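Side-chain contacts in copper homeostasis protein CutC (Streptococcus agalactiae, PDB 2BDQ), which probably binds copper ions and may take part in copper homeostasis: residues A[95-98]-A[104-107]; A[24-29]-A[203-208]; A[141-146]-A[176-181]; A[8-13]-A[40-45]. All blocks are in the same frame, centred on the assembly; numbering follows the deposited sequence.

Contact 1: A[95-98]-A[104-107]; sequences LGIL and IDTE
D105 turns its CB toward the backbone of I97 and L98. This carbon lies 3.9 Å from I97 CG2 and 4.0 Å from L98 C. It is also close to I97 O, so the first carbon of the side chain makes the main side-chain contact. From CB onward the chain draws away from the 95-98 loop. CG stands opposite the backbone N (chi1 -171°), which carries the carboxylate over the start of helix 106-116. There OD1 accepts a hydrogen bond from A108 N and caps the helix. The other oxygen, OD2, stays nearer the loop, 4.3 Å from I97 CG2. The backbone of D105 binds the loop as well. D105 N donates to I97 O over 3.1 Å in a nearly straight bond (N-H...O 174°), with the donor above the carbonyl plane. The backbones form a single bridge that pairs L98 with I104, CA atoms 4.7 Å apart. L98 CD2 rests 4.1 Å from I104 CA. The side chain of I104 turns the other way and packs on L142 of helix 135-144. D105 is the centre of an inverse gamma turn, closed by a weak bond from T106 N to I104 O. Together these features form an Asp N-cap at the start of a barrel helix, tied to the loop that follows strand 92-95 in a TIM-barrel fold.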
# COMPACT_ATOMS: atom_id res chain seq x y z
N LEU A 95 11.45 -0.79 10.19
CA LEU A 95 11.54 0.61 9.80
C LEU A 95 12.98 1.02 9.52
O LEU A 95 13.91 0.25 9.75
CB LEU A 95 10.96 1.50 10.90
CG LEU A 95 11.73 1.61 12.22
CD1 LEU A 95 11.26 2.83 12.99
CD2 LEU A 95 11.53 0.36 13.05
N GLY A 96 13.16 2.24 9.03
CA GLY A 96 14.50 2.71 8.74
C GLY A 96 14.47 4.19 8.44
O GLY A 96 13.79 4.62 7.51
N ILE A 97 15.19 4.97 9.24
CA ILE A 97 15.23 6.41 9.05
C ILE A 97 16.67 6.88 8.94
O ILE A 97 17.51 6.55 9.77
CB ILE A 97 14.57 7.14 10.24
CG1 ILE A 97 13.29 6.43 10.66
CG2 ILE A 97 14.25 8.58 9.85
CD1 ILE A 97 12.67 6.99 11.94
N LEU A 98 16.96 7.67 7.90
CA LEU A 98 18.30 8.19 7.69
C LEU A 98 18.30 9.70 7.54
O LEU A 98 17.30 10.29 7.16
CB LEU A 98 18.91 7.61 6.42
CG LEU A 98 19.06 6.09 6.28
CD1 LEU A 98 19.66 5.80 4.92
CD2 LEU A 98 19.93 5.53 7.39
N ILE A 104 22.33 7.11 10.32
CA ILE A 104 21.15 6.77 11.08
C ILE A 104 20.62 7.98 11.83
O ILE A 104 21.35 8.61 12.59
CB ILE A 104 21.45 5.65 12.09
CG1 ILE A 104 21.77 4.36 11.34
CG2 ILE A 104 20.26 5.45 13.02
CD1 ILE A 104 22.02 3.18 12.22
N ASP A 105 19.35 8.31 11.61
CA ASP A 105 18.74 9.44 12.27
C ASP A 105 18.26 8.98 13.65
O ASP A 105 17.09 8.63 13.82
CB ASP A 105 17.55 9.97 11.46
CG ASP A 105 17.02 11.29 12.00
OD1 ASP A 105 17.21 11.56 13.20
OD2 ASP A 105 16.40 12.06 11.23
N THR A 106 19.18 8.98 14.61
CA THR A 106 18.89 8.55 15.98
C THR A 106 17.77 9.35 16.65
O THR A 106 16.92 8.77 17.31
CB THR A 106 20.15 8.65 16.88
OG1 THR A 106 21.20 7.85 16.32
CG2 THR A 106 19.85 8.15 18.28
N GLU A 107 17.79 10.67 16.49
CA GLU A 107 16.76 11.49 17.12
C GLU A 107 15.36 11.15 16.62
O GLU A 107 14.42 11.07 17.42
CB GLU A 107 17.06 12.98 16.90
CG GLU A 107 17.57 13.32 15.50
CD GLU A 107 19.09 13.23 15.40
OE1 GLU A 107 19.78 14.01 16.09
OE2 GLU A 107 19.59 12.37 14.63

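Contact 2: A[24-29]-A[203-208]; sequences RVELCD and QAHGTR
Strands 24-28 and 203-206 run in the same sense in the closed eight-stranded barrel, with strand 3-9 between them, and their closest CA atoms, in E26 and H205, are 8.4 Å apart. In this TIM-barrel fold the two strands meet through side chains in the barrel interior, past strand 3-9. Two pairs carry the contact: R24 with Q203, and E26 with H205. R24 NH2 donates to Q203 OE1 over 2.8 Å with an N-H...O angle of 159°. The oxygen lies in the guanidinium plane, while the donor is tilted from the carbonyl plane of the amide. A weak second bond runs from R24 NH1 to the same oxygen, so one acceptor takes two N-H groups. The guanidinium and amide planes are 64° apart. R24 NE forms a salt bridge with E5 of strand 3-9, and Q203 NE2 donates to E180, so each group has a second polar partner. Further along, E26 extends with CG anti to its N (chi1 -178°) and reaches the edge of the H205 imidazole. The carboxylate and ring planes are steeply inclined to each other. H205 ND1 is hydrogen-bonded to E5, which therefore serves both pairs. The side chains of E26 and H205 both touch C7 of strand 3-9. The ring turns its CE1 corner to the carboxylate, and E26 OE1 lies 3.0 Å from H205 CE1, near the ring plane.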
# COMPACT_ATOMS: atom_id res chain seq x y z
N ARG A 24 8.68 -16.85 9.55
CA ARG A 24 8.23 -15.48 9.70
C ARG A 24 7.96 -14.84 8.35
O ARG A 24 8.51 -15.24 7.33
CB ARG A 24 9.31 -14.69 10.44
CG ARG A 24 8.89 -13.36 11.01
CD ARG A 24 9.99 -12.85 11.93
NE ARG A 24 11.23 -12.62 11.20
CZ ARG A 24 12.44 -13.00 11.61
NH1 ARG A 24 12.60 -13.65 12.75
NH2 ARG A 24 13.50 -12.73 10.85
N VAL A 25 7.09 -13.83 8.36
CA VAL A 25 6.76 -13.13 7.13
C VAL A 25 6.85 -11.64 7.38
O VAL A 25 6.50 -11.16 8.46
CB VAL A 25 5.35 -13.54 6.62
CG1 VAL A 25 4.46 -13.85 7.79
CG2 VAL A 25 4.74 -12.43 5.78
N GLU A 26 7.37 -10.91 6.40
CA GLU A 26 7.46 -9.47 6.51
C GLU A 26 6.22 -8.99 5.77
O GLU A 26 6.11 -9.16 4.56
CB GLU A 26 8.72 -8.92 5.82
CG GLU A 26 8.85 -7.40 5.98
CD GLU A 26 9.94 -6.78 5.12
OE1 GLU A 26 9.87 -6.91 3.88
OE2 GLU A 26 10.86 -6.15 5.69
N LEU A 27 5.29 -8.40 6.51
CA LEU A 27 4.05 -7.93 5.94
C LEU A 27 4.12 -6.47 5.48
O LEU A 27 4.42 -5.57 6.26
CB LEU A 27 2.91 -8.08 6.96
CG LEU A 27 1.45 -8.24 6.51
CD1 LEU A 27 0.50 -7.75 7.59
CD2 LEU A 27 1.22 -7.45 5.24
N CYS A 28 3.86 -6.24 4.20
CA CYS A 28 3.84 -4.89 3.67
C CYS A 28 3.01 -4.85 2.40
O CYS A 28 2.39 -5.85 2.02
CB CYS A 28 5.27 -4.36 3.41
SG CYS A 28 6.48 -5.54 2.75
N ASP A 29 2.94 -3.69 1.77
CA ASP A 29 2.20 -3.57 0.53
C ASP A 29 3.14 -2.83 -0.41
O ASP A 29 4.28 -2.54 -0.05
CB ASP A 29 0.90 -2.77 0.77
CG ASP A 29 0.02 -2.69 -0.47
OD1 ASP A 29 0.06 -3.62 -1.30
OD2 ASP A 29 -0.72 -1.71 -0.61
N GLN A 203 19.71 -16.03 9.15
CA GLN A 203 18.37 -15.64 8.72
C GLN A 203 18.37 -15.07 7.31
O GLN A 203 19.20 -14.23 6.96
CB GLN A 203 17.79 -14.61 9.69
CG GLN A 203 17.83 -15.07 11.14
CD GLN A 203 16.95 -14.23 12.03
OE1 GLN A 203 15.74 -14.11 11.80
NE2 GLN A 203 17.54 -13.63 13.06
N ALA A 204 17.42 -15.52 6.49
CA ALA A 204 17.33 -15.07 5.11
C ALA A 204 15.94 -14.53 4.80
O ALA A 204 14.93 -15.12 5.19
CB ALA A 204 17.68 -16.20 4.17
N HIS A 205 15.91 -13.41 4.08
CA HIS A 205 14.69 -12.72 3.68
C HIS A 205 14.56 -12.71 2.16
O HIS A 205 15.54 -12.54 1.45
CB HIS A 205 14.76 -11.28 4.20
CG HIS A 205 13.69 -10.38 3.68
ND1 HIS A 205 12.57 -10.05 4.42
CD2 HIS A 205 13.61 -9.66 2.54
CE1 HIS A 205 11.86 -9.17 3.76
NE2 HIS A 205 12.46 -8.91 2.61
N GLY A 206 13.34 -12.89 1.67
CA GLY A 206 13.14 -12.88 0.23
C GLY A 206 11.73 -13.20 -0.24
O GLY A 206 10.96 -13.86 0.47
N THR A 207 11.39 -12.72 -1.43
CA THR A 207 10.07 -12.98 -2.00
C THR A 207 10.07 -14.38 -2.61
O THR A 207 9.01 -15.00 -2.73
CB THR A 207 9.71 -11.98 -3.12
OG1 THR A 207 10.80 -11.86 -4.04
CG2 THR A 207 9.37 -10.63 -2.52
N ARG A 208 11.24 -14.88 -2.98
CA ARG A 208 11.35 -16.22 -3.55
C ARG A 208 12.28 -17.06 -2.67
O ARG A 208 13.12 -17.80 -3.19
CB ARG A 208 11.92 -16.16 -4.96
CG ARG A 208 11.36 -15.06 -5.84
CD ARG A 208 11.59 -15.39 -7.30
NE ARG A 208 11.45 -14.21 -8.15
CZ ARG A 208 12.37 -13.25 -8.25
NH1 ARG A 208 13.50 -13.34 -7.55
NH2 ARG A 208 12.16 -12.21 -9.04

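Contact 3: A[141-146]-A[176-181]; sequences QLVALG and NNRIEI
The C-terminal turn of helix 135-144 lies beside the loop that leads into strand 180-183, and V143 and I179 come closest, with CA atoms 6.5 Å apart. In the TIM-barrel fold this is packing of an outer helix on the entry to a barrel strand. The helix ends in a Schellman motif. G146 has positive phi there, and its N is bonded to V143 O. V143 makes the largest share of the contact. Its CG2 branch reaches both R178 and I179, being 4.0 Å from R178 CB and 4.0 Å from I179 CG2. I179 CG2 sits between its own backbone N and carbonyl carbon, which turns this methyl to V143. The longer branch of I179 goes to the helix on the barrel side, where its CD1 lies 4.2 Å from L142 CB. L142 and I179 both also touch I150 of strand 149-152, so this half of the contact is buried. The V143 and R178 half is nearer to solvent. R178 bends at chi3 (-65°) and reaches D140 of helix 135-144, with which its NH2 forms a salt bridge. NE and NH1 donate to the carbonyls of A175 and Y174 at the end of helix 165-175. These bonds fix the rotation of the guanidinium. V143 CG2 stands 4.1 Å above one face of that group, offset toward its rim and closest to R178 NH2.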
# COMPACT_ATOMS: atom_id res chain seq x y z
N GLN A 141 25.00 1.84 17.15
CA GLN A 141 23.89 2.75 17.40
C GLN A 141 22.58 1.99 17.42
O GLN A 141 21.71 2.28 18.24
CB GLN A 141 23.83 3.83 16.33
CG GLN A 141 24.93 4.86 16.40
CD GLN A 141 24.90 5.80 15.21
OE1 GLN A 141 25.57 6.82 15.19
NE2 GLN A 141 24.13 5.43 14.19
N LEU A 142 22.42 1.02 16.52
CA LEU A 142 21.19 0.24 16.48
C LEU A 142 21.07 -0.61 17.74
O LEU A 142 19.97 -0.82 18.25
CB LEU A 142 21.14 -0.65 15.24
CG LEU A 142 20.96 0.10 13.92
CD1 LEU A 142 20.96 -0.90 12.78
CD2 LEU A 142 19.67 0.91 13.95
N VAL A 143 22.20 -1.10 18.23
CA VAL A 143 22.22 -1.91 19.45
C VAL A 143 21.80 -1.01 20.62
O VAL A 143 21.01 -1.41 21.48
CB VAL A 143 23.63 -2.48 19.74
CG1 VAL A 143 23.67 -3.12 21.12
CG2 VAL A 143 24.00 -3.50 18.67
N ALA A 144 22.33 0.22 20.64
CA ALA A 144 22.01 1.17 21.69
C ALA A 144 20.54 1.58 21.65
O ALA A 144 19.94 1.87 22.68
CB ALA A 144 22.90 2.40 21.58
N LEU A 145 19.97 1.61 20.45
CA LEU A 145 18.57 1.97 20.27
C LEU A 145 17.64 0.81 20.60
O LEU A 145 16.42 0.95 20.53
CB LEU A 145 18.34 2.43 18.84
CG LEU A 145 18.99 3.76 18.49
CD1 LEU A 145 18.90 4.02 17.01
CD2 LEU A 145 18.31 4.87 19.27
N GLY A 146 18.22 -0.34 20.96
CA GLY A 146 17.41 -1.49 21.31
C GLY A 146 16.81 -2.29 20.16
O GLY A 146 15.78 -2.93 20.34
N ASN A 176 28.85 -9.29 16.68
CA ASN A 176 29.17 -10.16 17.81
C ASN A 176 27.95 -10.56 18.65
O ASN A 176 27.94 -10.38 19.87
CB ASN A 176 30.21 -9.45 18.68
CG ASN A 176 30.79 -10.35 19.76
OD1 ASN A 176 31.05 -11.53 19.53
ND2 ASN A 176 31.01 -9.78 20.93
N ASN A 177 26.93 -11.08 17.98
CA ASN A 177 25.71 -11.54 18.63
C ASN A 177 24.93 -10.51 19.43
O ASN A 177 24.01 -10.88 20.17
CB ASN A 177 26.02 -12.75 19.52
CG ASN A 177 26.53 -13.92 18.72
OD1 ASN A 177 25.84 -14.44 17.84
ND2 ASN A 177 27.75 -14.35 19.01
N ARG A 178 25.28 -9.24 19.29
CA ARG A 178 24.56 -8.19 20.03
C ARG A 178 23.28 -7.86 19.29
O ARG A 178 22.34 -7.28 19.85
CB ARG A 178 25.42 -6.93 20.14
CG ARG A 178 26.64 -7.08 21.04
CD ARG A 178 27.44 -5.80 21.00
NE ARG A 178 27.97 -5.57 19.67
CZ ARG A 178 28.21 -4.38 19.14
NH1 ARG A 178 28.70 -4.28 17.91
NH2 ARG A 178 27.94 -3.27 19.82
N ILE A 179 23.24 -8.23 18.02
CA ILE A 179 22.07 -7.98 17.20
C ILE A 179 22.13 -8.91 15.99
O ILE A 179 23.20 -9.16 15.45
CB ILE A 179 22.03 -6.51 16.73
CG1 ILE A 179 20.73 -6.23 15.99
CG2 ILE A 179 23.24 -6.20 15.86
CD1 ILE A 179 20.48 -4.77 15.74
N GLU A 180 20.97 -9.43 15.59
CA GLU A 180 20.90 -10.36 14.46
C GLU A 180 21.02 -9.72 13.09
O GLU A 180 20.47 -8.65 12.84
CB GLU A 180 19.58 -11.15 14.52
CG GLU A 180 19.56 -12.30 15.54
CD GLU A 180 20.58 -13.40 15.21
OE1 GLU A 180 21.72 -13.34 15.73
OE2 GLU A 180 20.24 -14.32 14.42
N ILE A 181 21.73 -10.39 12.20
CA ILE A 181 21.91 -9.91 10.84
C ILE A 181 21.11 -10.83 9.90
O ILE A 181 21.23 -12.06 9.95
CB ILE A 181 23.38 -9.95 10.42
CG1 ILE A 181 24.21 -8.99 11.28
CG2 ILE A 181 23.49 -9.63 8.94
CD1 ILE A 181 23.91 -7.52 11.04

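Contact 4: A[8-13]-A[40-45]; sequences AENLTD and YGVIKE
L11 reaches E45 because its first torsion (chi1 45°) puts CG between the backbone N and the carbonyl carbon, and chi2 (86°) then turns CD2 to the helix. L11 CD2 lies 4.1 Å from E45 CB and 4.3 Å from V42 O. It rests against one turn of the helix, between V42 and E45. V42 fills the next place. Its CG1, anti to the backbone N, comes 4.0 Å from N10 CA, and CG2 faces the N10 side chain. N10 has positive phi (64°), which turns the chain away from the line of strand 3-9 and lays its CA against V42. The contact across the two segments is mainly apolar. E45 meets L11 with CB and its backbone carbon, not with its carboxylate. Its chain bends at chi2 and leads the carboxylate off to a salt bridge with R76 of the second subunit. L11 also packs on L73 of that subunit, and G41 N is hydrogen-bonded to its D81. V42 touches L27 of strand 24-28 within the chain. The contact joins the loop after the first strand of a TIM barrel to the helix after the second, where the second subunit packs against it.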
# COMPACT_ATOMS: atom_id res chain seq x y z
N ALA A 8 6.00 -10.62 1.85
CA ALA A 8 4.71 -10.63 1.19
C ALA A 8 4.11 -9.26 0.94
O ALA A 8 4.48 -8.28 1.57
CB ALA A 8 3.72 -11.47 2.03
N GLU A 9 3.20 -9.21 -0.02
CA GLU A 9 2.48 -7.98 -0.32
C GLU A 9 1.05 -8.41 -0.05
O GLU A 9 0.48 -9.20 -0.82
CB GLU A 9 2.64 -7.56 -1.78
CG GLU A 9 1.82 -6.32 -2.13
CD GLU A 9 1.99 -5.86 -3.56
OE1 GLU A 9 3.13 -5.49 -3.94
OE2 GLU A 9 0.99 -5.87 -4.31
N ASN A 10 0.49 -7.93 1.06
CA ASN A 10 -0.87 -8.29 1.45
C ASN A 10 -0.93 -9.79 1.73
O ASN A 10 0.11 -10.41 1.94
CB ASN A 10 -1.83 -7.88 0.34
CG ASN A 10 -1.75 -6.39 0.06
OD1 ASN A 10 -1.97 -5.94 -1.06
ND2 ASN A 10 -1.43 -5.61 1.10
N LEU A 11 -2.11 -10.40 1.74
CA LEU A 11 -2.13 -11.82 2.07
C LEU A 11 -2.50 -12.78 0.97
O LEU A 11 -2.86 -13.92 1.22
CB LEU A 11 -3.00 -12.05 3.30
CG LEU A 11 -4.35 -11.36 3.41
CD1 LEU A 11 -5.40 -12.20 2.69
CD2 LEU A 11 -4.71 -11.19 4.88
N THR A 12 -2.33 -12.31 -0.26
CA THR A 12 -2.64 -13.09 -1.44
C THR A 12 -1.84 -14.40 -1.52
O THR A 12 -2.40 -15.45 -1.83
CB THR A 12 -2.35 -12.27 -2.71
OG1 THR A 12 -2.95 -10.98 -2.59
CG2 THR A 12 -2.90 -12.97 -3.93
N ASP A 13 -0.55 -14.33 -1.25
CA ASP A 13 0.32 -15.50 -1.35
C ASP A 13 0.59 -16.21 -0.03
O ASP A 13 1.48 -17.06 0.04
CB ASP A 13 1.64 -15.08 -1.99
CG ASP A 13 1.44 -14.35 -3.30
OD1 ASP A 13 2.21 -13.41 -3.59
OD2 ASP A 13 0.51 -14.71 -4.05
N TYR A 40 -4.90 -1.25 7.46
CA TYR A 40 -5.26 -1.75 8.78
C TYR A 40 -5.89 -3.14 8.67
O TYR A 40 -5.56 -4.05 9.41
CB TYR A 40 -6.24 -0.80 9.46
CG TYR A 40 -6.59 -1.15 10.89
CD1 TYR A 40 -5.89 -0.59 11.96
CD2 TYR A 40 -7.66 -1.99 11.18
CE1 TYR A 40 -6.25 -0.86 13.29
CE2 TYR A 40 -8.03 -2.27 12.49
CZ TYR A 40 -7.33 -1.69 13.54
OH TYR A 40 -7.72 -1.94 14.83
N GLY A 41 -6.81 -3.28 7.72
CA GLY A 41 -7.47 -4.56 7.53
C GLY A 41 -6.50 -5.69 7.22
O GLY A 41 -6.65 -6.80 7.73
N VAL A 42 -5.50 -5.41 6.38
CA VAL A 42 -4.52 -6.42 6.03
C VAL A 42 -3.69 -6.83 7.25
O VAL A 42 -3.44 -8.02 7.45
CB VAL A 42 -3.57 -5.90 4.91
CG1 VAL A 42 -2.31 -6.76 4.85
CG2 VAL A 42 -4.28 -5.95 3.57
N ILE A 43 -3.29 -5.87 8.07
CA ILE A 43 -2.49 -6.17 9.26
C ILE A 43 -3.28 -7.04 10.25
O ILE A 43 -2.78 -8.07 10.73
CB ILE A 43 -2.04 -4.86 9.97
CG1 ILE A 43 -1.10 -4.07 9.05
CG2 ILE A 43 -1.31 -5.19 11.27
CD1 ILE A 43 -0.70 -2.70 9.60
N LYS A 44 -4.51 -6.65 10.54
CA LYS A 44 -5.35 -7.39 11.47
C LYS A 44 -5.61 -8.82 11.02
O LYS A 44 -5.41 -9.77 11.78
CB LYS A 44 -6.68 -6.66 11.66
CG LYS A 44 -7.73 -7.41 12.47
CD LYS A 44 -9.01 -6.58 12.55
CE LYS A 44 -10.16 -7.32 13.20
NZ LYS A 44 -9.85 -7.70 14.60
N GLU A 45 -6.06 -8.97 9.78
CA GLU A 45 -6.36 -10.30 9.26
C GLU A 45 -5.13 -11.16 9.00
O GLU A 45 -5.14 -12.36 9.25
CB GLU A 45 -7.19 -10.18 7.98
CG GLU A 45 -8.54 -9.49 8.20
CD GLU A 45 -9.34 -10.13 9.33
OE1 GLU A 45 -9.46 -11.38 9.35
OE2 GLU A 45 -9.86 -9.39 10.19

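Overall arrangement
The four contacts are spread round one eight-stranded barrel. Contacts 2 and 4 have centres 13 Å apart and share neighbouring strands: N10 N of contact 4 lies 3.0 Å from C28 O of contact 2, a probable hydrogen bond. Contacts 1 and 3, with centres 14 Å apart, meet where T106 CG2 packs 3.8 Å from L145 CD2. Contact 2 also touches contact 3, since strands 203-206 and 180-183 are neighbours in the barrel. Contacts 3 and 4 stand farthest apart, with centres 29 Å from each other, on opposite sides of the chain's centre. Contact 2 joins barrel strands, contacts 1, 3 and 4 involve outer helices, and contact 4 also meets the second subunit, as does D29 of contact 2.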